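Fibrillarin-like rRNA/tRNA 2'-O-methyltransferase (Methanocaldococcus jannaschii, PDB 1FBN) probably catalyses guide-RNA-directed methylation of ribose 2'-hydroxyls in rRNA and tRNA, using S-adenosyl-L-methionine as methyl donor. Local coordinates at residues 149-160 with 175-183. Residues are numbered along the deposited sequence; the frame is centred on the assembly and turned at random.
Sequences EDVAQPNQAEIL and MIAIKARSI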
# COMPACT_ATOMS: atom_id res chain seq x y z
N GLU A 149 -4.90 -0.59 -2.86
CA GLU A 149 -5.24 0.11 -4.09
C GLU A 149 -4.85 1.59 -4.10
O GLU A 149 -5.14 2.33 -3.17
CB GLU A 149 -6.73 -0.04 -4.39
CG GLU A 149 -7.15 0.63 -5.68
CD GLU A 149 -8.61 0.39 -6.02
OE1 GLU A 149 -9.16 -0.64 -5.58
OE2 GLU A 149 -9.19 1.23 -6.73
N ASP A 150 -4.24 2.00 -5.21
CA ASP A 150 -3.80 3.38 -5.42
C ASP A 150 -4.03 3.73 -6.90
O ASP A 150 -3.09 3.81 -7.69
CB ASP A 150 -2.31 3.53 -5.05
CG ASP A 150 -1.79 4.96 -5.21
OD1 ASP A 150 -2.59 5.91 -5.28
OD2 ASP A 150 -0.55 5.13 -5.25
N VAL A 151 -5.30 3.89 -7.27
CA VAL A 151 -5.65 4.24 -8.63
C VAL A 151 -6.57 5.46 -8.60
O VAL A 151 -7.65 5.43 -8.00
CB VAL A 151 -6.27 3.04 -9.44
CG1 VAL A 151 -6.02 1.72 -8.73
CG2 VAL A 151 -7.75 3.23 -9.75
N ALA A 152 -6.08 6.56 -9.18
CA ALA A 152 -6.83 7.81 -9.22
C ALA A 152 -7.84 7.83 -10.37
O ALA A 152 -7.60 8.44 -11.41
CB ALA A 152 -5.88 9.00 -9.32
N GLN A 153 -8.96 7.15 -10.16
CA GLN A 153 -10.02 7.06 -11.15
C GLN A 153 -11.38 7.17 -10.48
O GLN A 153 -11.53 6.85 -9.30
CB GLN A 153 -9.93 5.73 -11.89
CG GLN A 153 -8.69 5.58 -12.76
CD GLN A 153 -8.61 4.23 -13.44
OE1 GLN A 153 -9.57 3.46 -13.44
NE2 GLN A 153 -7.46 3.94 -14.03
N PRO A 154 -12.40 7.61 -11.23
CA PRO A 154 -13.76 7.77 -10.72
C PRO A 154 -14.37 6.45 -10.23
O PRO A 154 -15.22 6.45 -9.35
CB PRO A 154 -14.53 8.28 -11.94
CG PRO A 154 -13.49 9.01 -12.72
CD PRO A 154 -12.32 8.07 -12.63
N ASN A 155 -13.92 5.34 -10.81
CA ASN A 155 -14.43 4.02 -10.45
C ASN A 155 -13.52 3.21 -9.52
O ASN A 155 -13.69 2.00 -9.37
CB ASN A 155 -14.71 3.21 -11.73
CG ASN A 155 -13.44 2.92 -12.54
OD1 ASN A 155 -12.42 3.58 -12.38
ND2 ASN A 155 -13.51 1.92 -13.41
N GLN A 156 -12.57 3.89 -8.87
CA GLN A 156 -11.64 3.21 -7.97
C GLN A 156 -12.31 2.38 -6.87
O GLN A 156 -11.86 1.29 -6.55
CB GLN A 156 -10.63 4.19 -7.37
CG GLN A 156 -11.24 5.30 -6.54
CD GLN A 156 -10.22 6.34 -6.17
OE1 GLN A 156 -9.38 6.12 -5.29
NE2 GLN A 156 -10.26 7.48 -6.84
N ALA A 157 -13.42 2.88 -6.32
CA ALA A 157 -14.13 2.15 -5.27
C ALA A 157 -14.73 0.85 -5.80
O ALA A 157 -14.53 -0.21 -5.19
CB ALA A 157 -15.21 3.03 -4.62
N GLU A 158 -15.45 0.91 -6.92
CA GLU A 158 -16.05 -0.30 -7.48
C GLU A 158 -14.97 -1.30 -7.88
O GLU A 158 -15.20 -2.51 -7.84
CB GLU A 158 -16.98 0.01 -8.67
CG GLU A 158 -16.26 0.37 -9.96
CD GLU A 158 -17.12 0.16 -11.20
OE1 GLU A 158 -17.13 -0.97 -11.74
OE2 GLU A 158 -17.79 1.13 -11.64
N ILE A 159 -13.80 -0.80 -8.25
CA ILE A 159 -12.69 -1.67 -8.63
C ILE A 159 -12.23 -2.47 -7.40
O ILE A 159 -11.97 -3.67 -7.52
CB ILE A 159 -11.48 -0.90 -9.23
CG1 ILE A 159 -11.80 -0.40 -10.64
CG2 ILE A 159 -10.24 -1.79 -9.28
CD1 ILE A 159 -10.69 0.42 -11.27
N LEU A 160 -12.16 -1.82 -6.24
CA LEU A 160 -11.75 -2.50 -5.02
C LEU A 160 -12.77 -3.56 -4.66
O LEU A 160 -12.41 -4.67 -4.27
CB LEU A 160 -11.61 -1.51 -3.85
CG LEU A 160 -11.15 -2.09 -2.50
CD1 LEU A 160 -9.70 -2.54 -2.58
CD2 LEU A 160 -11.29 -1.05 -1.40
N MSE A 175 -7.26 -1.85 1.58
CA MSE A 175 -6.60 -0.57 1.85
C MSE A 175 -6.69 0.23 0.55
O MSE A 175 -6.26 -0.24 -0.50
CB MSE A 175 -5.12 -0.79 2.22
CG MSE A 175 -4.89 -1.61 3.48
SE MSE A 175 -3.15 -1.69 3.98
CE MSE A 175 -3.02 -0.19 4.94
N ILE A 176 -7.28 1.42 0.61
CA ILE A 176 -7.42 2.23 -0.59
C ILE A 176 -7.14 3.72 -0.37
O ILE A 176 -7.72 4.36 0.52
CB ILE A 176 -8.84 2.03 -1.24
CG1 ILE A 176 -8.93 2.77 -2.58
CG2 ILE A 176 -9.94 2.49 -0.28
CD1 ILE A 176 -10.24 2.55 -3.30
N ALA A 177 -6.19 4.24 -1.14
CA ALA A 177 -5.81 5.65 -1.08
C ALA A 177 -6.68 6.37 -2.10
O ALA A 177 -6.55 6.14 -3.30
CB ALA A 177 -4.34 5.82 -1.41
N ILE A 178 -7.57 7.22 -1.62
CA ILE A 178 -8.49 7.94 -2.50
C ILE A 178 -8.17 9.43 -2.69
O ILE A 178 -8.07 10.19 -1.73
CB ILE A 178 -9.94 7.80 -2.01
CG1 ILE A 178 -10.33 6.32 -1.93
CG2 ILE A 178 -10.89 8.55 -2.94
CD1 ILE A 178 -11.78 6.07 -1.54
N LYS A 179 -8.00 9.81 -3.96
CA LYS A 179 -7.76 11.19 -4.34
C LYS A 179 -9.14 11.74 -4.70
O LYS A 179 -9.72 11.37 -5.72
CB LYS A 179 -6.85 11.25 -5.57
CG LYS A 179 -6.62 12.65 -6.10
CD LYS A 179 -5.75 12.65 -7.34
CE LYS A 179 -5.59 14.05 -7.90
NZ LYS A 179 -4.72 14.05 -9.11
N ALA A 180 -9.68 12.59 -3.83
CA ALA A 180 -11.02 13.16 -4.03
C ALA A 180 -11.25 13.78 -5.41
O ALA A 180 -12.27 13.50 -6.05
CB ALA A 180 -11.32 14.19 -2.94
N ARG A 181 -10.30 14.58 -5.87
CA ARG A 181 -10.41 15.25 -7.17
C ARG A 181 -10.41 14.32 -8.39
O ARG A 181 -10.76 14.75 -9.49
CB ARG A 181 -9.33 16.32 -7.31
CG ARG A 181 -9.46 17.48 -6.33
CD ARG A 181 -10.42 18.56 -6.82
NE ARG A 181 -11.81 18.15 -6.71
CZ ARG A 181 -12.71 18.76 -5.94
NH1 ARG A 181 -12.38 19.82 -5.22
NH2 ARG A 181 -13.95 18.29 -5.90
N SER A 182 -10.01 13.06 -8.20
CA SER A 182 -10.00 12.11 -9.32
C SER A 182 -11.40 11.54 -9.53
O SER A 182 -11.67 10.88 -10.54
CB SER A 182 -9.00 10.98 -9.08
OG SER A 182 -9.44 10.08 -8.07
N ILE A 183 -12.29 11.80 -8.57
CA ILE A 183 -13.67 11.34 -8.61
C ILE A 183 -14.63 12.46 -9.00
O ILE A 183 -15.55 12.26 -9.80
CB ILE A 183 -14.07 10.75 -7.24
CG1 ILE A 183 -13.27 9.46 -7.00
CG2 ILE A 183 -15.58 10.49 -7.17
CD1 ILE A 183 -13.24 9.03 -5.58
O HOH W 1 -5.23 6.37 -5.48
O HOH W 2 -7.30 4.17 -5.13
O HOH W 3 -7.29 7.93 -5.90
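Two neighbouring parallel strands of the Rossmann-like methyltransferase sheet, 144-149 and 172-179, part company here, where the first runs into the loop and helix of a beta-alpha-beta crossover. Their last direct bonds flank Ile176: Glu149 N donates to Met175 O at 2.7 Å. Ala177 N donates to Glu149 O, nearly straight at 168°. Beyond Ala177, waters bridge the two segments where their direct backbone bonds stop. One water accepts from Val151 N and lies 2.8 Å from Ala177 O and 2.9 Å from Gln156 OE1; another joins Gln156 OE1 to Lys179 N, and a third links Asp150 OD1 with Ala177 O.

Gln156, in the first turn of helix 156-167, points back at the strand. A chi1 of 61° tucks CG over its own backbone, and the extended chain carries the amide across Ile178, OE1 lying 3.5 Å from Ile178 CG1. Its NE2 donates to Gln153 O with a bent angle of 139°, while Gln156 N reaches that same oxygen from the opposite face of the carbonyl plane, so the type I turn from Gln153 to Gln156 is braced internally. Ile183 CD1 packs against NE2, the two side chains crossing at about a right angle. Ser182 OG donates in the carbonyl plane to a lone pair of Lys179 O, which fixes its rotation; Ser182 CB lies 3.7 Å from Ala152 CB. On the helix side of the sheet, Glu149 and Ile176 run side by side, and Leu160 CD2 covers Ile176 CB.

Asp150 also forms a salt bridge with Lys58, and residues 150-153 belong to the predicted S-adenosyl-L-methionine site. Two backbone bonds, bridging waters and apolar packing together probably help fix this predicted cofactor-binding loop against strand 172-179.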